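Local coordinates for fiber protein (Human adenovirus 14, PDB 3F0Y) that forms the trimeric knob of the viral fibre and probably serves to recognise receptors on the host cell, CD46 being a receptor for related knobs, at residues 29-32 and 33-36; 63-66 and 67-70; 128-131 and 132-135. All blocks are in the same frame, centred on the assembly; numbering follows the deposited sequence.

Contact 1: residues 29-32 and 33-36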
# COMPACT_ATOMS: atom_id res chain seq x y z
N GLN A 29 -9.36 21.68 11.35
CA GLN A 29 -10.47 22.42 10.77
C GLN A 29 -10.52 22.13 9.27
O GLN A 29 -9.86 22.79 8.47
CB GLN A 29 -10.32 23.93 11.03
CG GLN A 29 -11.50 24.76 10.52
CD GLN A 29 -11.41 26.22 10.92
OE1 GLN A 29 -10.79 26.57 11.92
NE2 GLN A 29 -12.04 27.08 10.13
N MET A 30 -11.31 21.12 8.91
CA MET A 30 -11.41 20.65 7.53
C MET A 30 -12.26 21.58 6.66
O MET A 30 -11.83 21.97 5.58
CB MET A 30 -11.99 19.24 7.50
CG MET A 30 -11.81 18.52 6.17
SD MET A 30 -10.11 18.01 5.89
CE MET A 30 -10.01 16.58 6.97
N MET A 31 -13.45 21.91 7.13
CA MET A 31 -14.42 22.67 6.32
C MET A 31 -14.17 24.17 6.39
O MET A 31 -13.79 24.70 7.44
CB MET A 31 -15.84 22.37 6.78
CG MET A 31 -16.21 20.90 6.73
SD MET A 31 -17.94 20.62 7.15
CE MET A 31 -17.98 21.14 8.86
N ASP A 32 -14.39 24.85 5.27
CA ASP A 32 -14.23 26.30 5.19
C ASP A 32 -15.30 27.00 6.03
O ASP A 32 -15.03 28.01 6.68
CB ASP A 32 -14.32 26.77 3.73
CG ASP A 32 -13.57 28.08 3.49
OD1 ASP A 32 -13.60 28.97 4.37
OD2 ASP A 32 -12.97 28.23 2.40
N SER A 33 -16.51 26.44 6.04
CA SER A 33 -17.63 26.99 6.81
C SER A 33 -17.41 26.93 8.32
O SER A 33 -18.03 27.69 9.07
CB SER A 33 -18.93 26.26 6.46
OG SER A 33 -18.87 24.90 6.84
N SER A 34 -16.54 26.03 8.78
CA SER A 34 -16.24 25.90 10.21
C SER A 34 -15.46 27.10 10.74
O SER A 34 -14.67 27.70 10.01
CB SER A 34 -15.46 24.61 10.48
OG SER A 34 -16.23 23.48 10.13
N GLU A 35 -15.68 27.43 12.00
CA GLU A 35 -14.96 28.52 12.67
C GLU A 35 -14.07 28.01 13.81
O GLU A 35 -13.41 28.80 14.49
CB GLU A 35 -15.96 29.56 13.18
CG GLU A 35 -16.63 30.32 12.05
CD GLU A 35 -17.84 31.10 12.50
OE1 GLU A 35 -17.85 31.61 13.65
OE2 GLU A 35 -18.79 31.21 11.70
N SER A 36 -14.05 26.70 14.01
CA SER A 36 -13.14 26.03 14.93
C SER A 36 -12.88 24.63 14.39
O SER A 36 -13.41 24.26 13.34
CB SER A 36 -13.73 25.99 16.34
OG SER A 36 -14.94 25.25 16.36

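Contact 2: residues 63-66 and 67-70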
# COMPACT_ATOMS: atom_id res chain seq x y z
N ASN A 63 -21.10 18.53 13.94
CA ASN A 63 -22.33 18.05 13.32
C ASN A 63 -22.32 18.25 11.81
O ASN A 63 -22.64 17.33 11.05
CB ASN A 63 -23.55 18.73 13.92
CG ASN A 63 -24.86 18.24 13.32
OD1 ASN A 63 -25.62 19.01 12.75
ND2 ASN A 63 -25.10 16.94 13.43
N ASN A 64 -21.95 19.45 11.37
CA ASN A 64 -21.93 19.79 9.95
C ASN A 64 -20.98 18.91 9.15
O ASN A 64 -21.29 18.54 8.02
CB ASN A 64 -21.59 21.27 9.74
CG ASN A 64 -22.75 22.19 10.07
OD1 ASN A 64 -23.86 21.74 10.36
ND2 ASN A 64 -22.50 23.50 10.01
N PHE A 65 -19.82 18.59 9.73
CA PHE A 65 -18.88 17.69 9.07
C PHE A 65 -19.41 16.27 9.01
O PHE A 65 -19.35 15.62 7.97
CB PHE A 65 -17.52 17.71 9.77
CG PHE A 65 -16.48 16.88 9.07
CD1 PHE A 65 -15.88 17.34 7.91
CD2 PHE A 65 -16.11 15.64 9.56
CE1 PHE A 65 -14.93 16.58 7.25
CE2 PHE A 65 -15.16 14.87 8.91
CZ PHE A 65 -14.56 15.34 7.75
N ASN A 66 -19.94 15.79 10.14
CA ASN A 66 -20.52 14.45 10.20
C ASN A 66 -21.72 14.28 9.27
O ASN A 66 -21.92 13.20 8.72
CB ASN A 66 -20.93 14.11 11.64
CG ASN A 66 -19.73 13.81 12.53
OD1 ASN A 66 -18.68 13.40 12.05
ND2 ASN A 66 -19.90 14.02 13.83
N MET A 67 -22.48 15.35 9.08
CA MET A 67 -23.65 15.31 8.20
C MET A 67 -23.30 15.35 6.71
O MET A 67 -24.18 15.20 5.87
CB MET A 67 -24.62 16.45 8.55
CG MET A 67 -25.39 16.23 9.84
SD MET A 67 -26.48 14.79 9.80
CE MET A 67 -27.70 15.34 8.60
N LEU A 68 -22.02 15.55 6.38
CA LEU A 68 -21.57 15.48 4.99
C LEU A 68 -21.86 14.11 4.38
O LEU A 68 -22.05 13.99 3.17
CB LEU A 68 -20.08 15.81 4.86
CG LEU A 68 -19.63 17.22 5.23
CD1 LEU A 68 -18.13 17.36 5.02
CD2 LEU A 68 -20.38 18.28 4.43
N THR A 69 -21.92 13.08 5.22
CA THR A 69 -22.27 11.73 4.79
C THR A 69 -23.68 11.60 4.20
O THR A 69 -24.00 10.59 3.58
CB THR A 69 -22.11 10.71 5.94
OG1 THR A 69 -22.89 11.14 7.07
CG2 THR A 69 -20.65 10.59 6.35
N THR A 70 -24.53 12.61 4.41
CA THR A 70 -25.88 12.60 3.85
C THR A 70 -25.97 13.19 2.44
O THR A 70 -27.04 13.18 1.83
CB THR A 70 -26.87 13.36 4.77
OG1 THR A 70 -26.52 14.74 4.82
CG2 THR A 70 -26.85 12.78 6.18

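Contact 3: residues 128-131 and 132-135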
# COMPACT_ATOMS: atom_id res chain seq x y z
N ASN A 128 5.95 25.01 -8.69
CA ASN A 128 5.86 25.93 -9.84
C ASN A 128 6.57 25.42 -11.09
O ASN A 128 7.26 26.18 -11.77
CB ASN A 128 6.41 27.30 -9.44
CG ASN A 128 5.76 27.85 -8.18
OD1 ASN A 128 4.59 27.56 -7.90
ND2 ASN A 128 6.51 28.63 -7.42
N ASN A 129 6.42 24.13 -11.36
CA ASN A 129 7.00 23.51 -12.54
C ASN A 129 5.88 22.88 -13.37
O ASN A 129 5.45 21.76 -13.10
CB ASN A 129 8.04 22.46 -12.14
CG ASN A 129 8.92 22.02 -13.31
OD1 ASN A 129 8.49 22.00 -14.46
ND2 ASN A 129 10.17 21.67 -13.01
N ASN A 130 5.41 23.62 -14.37
CA ASN A 130 4.31 23.18 -15.22
C ASN A 130 4.63 21.89 -15.98
O ASN A 130 3.76 21.04 -16.15
CB ASN A 130 3.92 24.28 -16.22
CG ASN A 130 3.28 25.49 -15.55
OD1 ASN A 130 2.87 25.43 -14.38
ND2 ASN A 130 3.19 26.59 -16.29
N SER A 131 5.88 21.74 -16.42
CA SER A 131 6.29 20.57 -17.19
C SER A 131 6.27 19.28 -16.37
O SER A 131 6.10 18.19 -16.92
CB SER A 131 7.67 20.78 -17.81
OG SER A 131 8.69 20.74 -16.82
N ARG A 132 6.44 19.40 -15.05
CA ARG A 132 6.46 18.24 -14.15
C ARG A 132 5.27 18.20 -13.19
O ARG A 132 5.27 17.43 -12.23
CB ARG A 132 7.76 18.25 -13.34
CG ARG A 132 9.02 18.23 -14.18
CD ARG A 132 10.24 18.18 -13.29
NE ARG A 132 10.19 17.02 -12.40
CZ ARG A 132 10.88 16.91 -11.26
NH1 ARG A 132 11.69 17.87 -10.85
NH2 ARG A 132 10.74 15.80 -10.53
N GLU A 133 4.26 19.02 -13.46
CA GLU A 133 3.09 19.16 -12.58
C GLU A 133 2.37 17.84 -12.27
O GLU A 133 1.85 17.67 -11.17
CB GLU A 133 2.11 20.17 -13.18
CG GLU A 133 0.86 20.41 -12.36
CD GLU A 133 0.09 21.65 -12.79
OE1 GLU A 133 0.34 22.15 -13.91
OE2 GLU A 133 -0.76 22.11 -12.00
N LYS A 134 2.34 16.93 -13.24
CA LYS A 134 1.66 15.64 -13.07
C LYS A 134 2.31 14.76 -11.99
O LYS A 134 1.64 13.94 -11.38
CB LYS A 134 1.64 14.85 -14.39
CG LYS A 134 0.84 15.49 -15.51
CD LYS A 134 1.00 14.69 -16.79
CE LYS A 134 0.50 15.43 -18.02
NZ LYS A 134 -0.83 14.96 -18.49
N GLU A 135 3.61 14.95 -11.78
CA GLU A 135 4.37 14.13 -10.82
C GLU A 135 4.01 14.44 -9.37
O GLU A 135 4.31 13.65 -8.47
CB GLU A 135 5.87 14.32 -11.05
CG GLU A 135 6.34 13.86 -12.42
CD GLU A 135 7.78 14.21 -12.71
OE1 GLU A 135 8.64 13.93 -11.86
OE2 GLU A 135 8.05 14.77 -13.79
O HOH W 1 4.03 16.50 -15.77
O HOH W 2 6.60 15.23 -16.04

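Contact 1: residues 29-32 and 33-36
A type I beta turn, with Met31 and Ser34 at its ends and Asp32 and Ser33 at its corners, reverses the chain in the long surface loop between strands 16-18 and 39-48 of the adenoviral fibre knob. Its backbone closure is slack: Ser34 N reaches Met31 O over 3.3 Å in a weak hydrogen bond. Side chains add further contacts. Gln29 has CG anti to its own N (chi1 -176°) and stays extended beyond it, which lays the side chain across the mouth of the loop from one limb to the other. Its CG rests 3.4 Å from Ser36 O, while the amide NE2 comes within 2.7 Å of Ser34 O; the angle there is too poor for a hydrogen bond, so this is a close polar approach and no more. Asp38, a little farther along the chain, supplies firmer polar ties, one carboxylate oxygen bonding Met30 N and the other serving both Met31 N and Ser34 OG. With its hydroxyl so engaged, Ser34 also lies against Met31. The thioether chain of Met31 runs straight to SD and then bends (chi3 -65°), curling its methyl back over the turn. Met31 CB already lies 3.6 Å from Ser34 OG, and the bend brings the terminal CE to 3.2 Å from that same oxygen.

Contact 2: residues 63-66 and 67-70
Between Asn63 and Thr70 the backbone makes a single alpha-helical turn that tightens without a break into a 3-10 turn, forming the short helical link between strands 51-60 and 73-82 of the knob. The change can be followed in the hydrogen bonds. Met67 N reaches back four residues to Asn63 O at 2.8 Å, nearly in line with the carbonyl, whereas Leu68 N reaches back only three, to Phe65 O at 3.1 Å, and stands well above the carbonyl plane (64° out of it). The next three-residue bond, from Thr69 N to Asn66 O, is weak. The Thr69 hydroxyl adds a shorter bond to the same oxygen: with OG1 placed between the backbone N and carbonyl carbon (chi1 55°), it donates to Asn66 O over 2.8 Å from close to the axial direction. Thr70 repeats the device one residue later, and both its OG1 and its N bond to Met67 O.

On the outer flank Asn63 and Met67 lie side by side and point the same way, the amide ND2 being 3.7 Å from Met67 CG. That methylene is also tucked against the backbone, 3.2 Å from Asn63 O. Asn66 turns elsewhere, its OD1 accepting a bond from Leu194 N. On the flank that faces strand 73-82, Phe65 extends inward and sets its ring edge-to-face with that of Phe76, while Leu68 packs on Ile74 and Phe76 of the same strand and approaches a bound imidazole, probably a crystallisation additive. Phe65 and Leu68 slant across each other, and one methyl makes the join: Leu68 CD1 lies obliquely off the ring, 3.7 Å from Phe65 CD1.

Contact 3: residues 128-131 and 132-135
Two first torsions bring Asn129 and Arg132 together: Asn129 swings CG to the side opposite its own N (chi1 -166°), turning the amide toward the residues that follow, and Arg132 keeps CG beside its own N (chi1 -58°), within reach of that amide. Residues 129-132 form a type I turn, in which Arg132 N bonds to Asn129 O at 3.2 Å. Asn129 OD1 adds weak Asx-type bonds from Ser131 N and Arg132 N; its firm one, 2.7 Å, comes from Ser131 OG. Asn129 ND2 lies 3.5 Å from Arg132 CD, with the amide and guanidinium planes almost perpendicular (84°). A bend farther out carries the guanidinium to Glu135, where Arg132 NH2 forms an in-plane salt bridge to Glu135 OE1 at 3.1 Å and also bonds Thr123 O; NE adds a weak bond to Glu135 OE2. A water joins that OE2 to Ser131 O, tying the carboxylate back to the turn. Glu133 runs beside Asn130, their flat ends only modestly turned against each other. The 3-10 backbone through Glu133 to Glu135 leads into strand 137-145, outermost in its sheet within this chain, and faces a second subunit, where Lys134 NZ bonds to Thr145 O and Thr192 OG1 of that neighbour.

In the fold
Along the chain the three contacts follow in order, each a compact turn in a connection of the knob's beta-sandwich. Contact 1 precedes strand 39-48, contact 2 carries the chain from strand 51-60 of one sheet to strand 73-82 of the other, and contact 3 precedes strand 137-145. Contacts 1 and 2 are neighbours, their centres about 12 Å apart, and they touch: Met31 CE packs on Phe65 N and Asn64 CB, and Met30 CG meets the Phe65 ring. Contact 3 stands apart, its centre about 30 Å from that of contact 1 and about 35 Å from that of contact 2. The first two thus pack together within one subunit, whereas the third helps join subunits of the trimer.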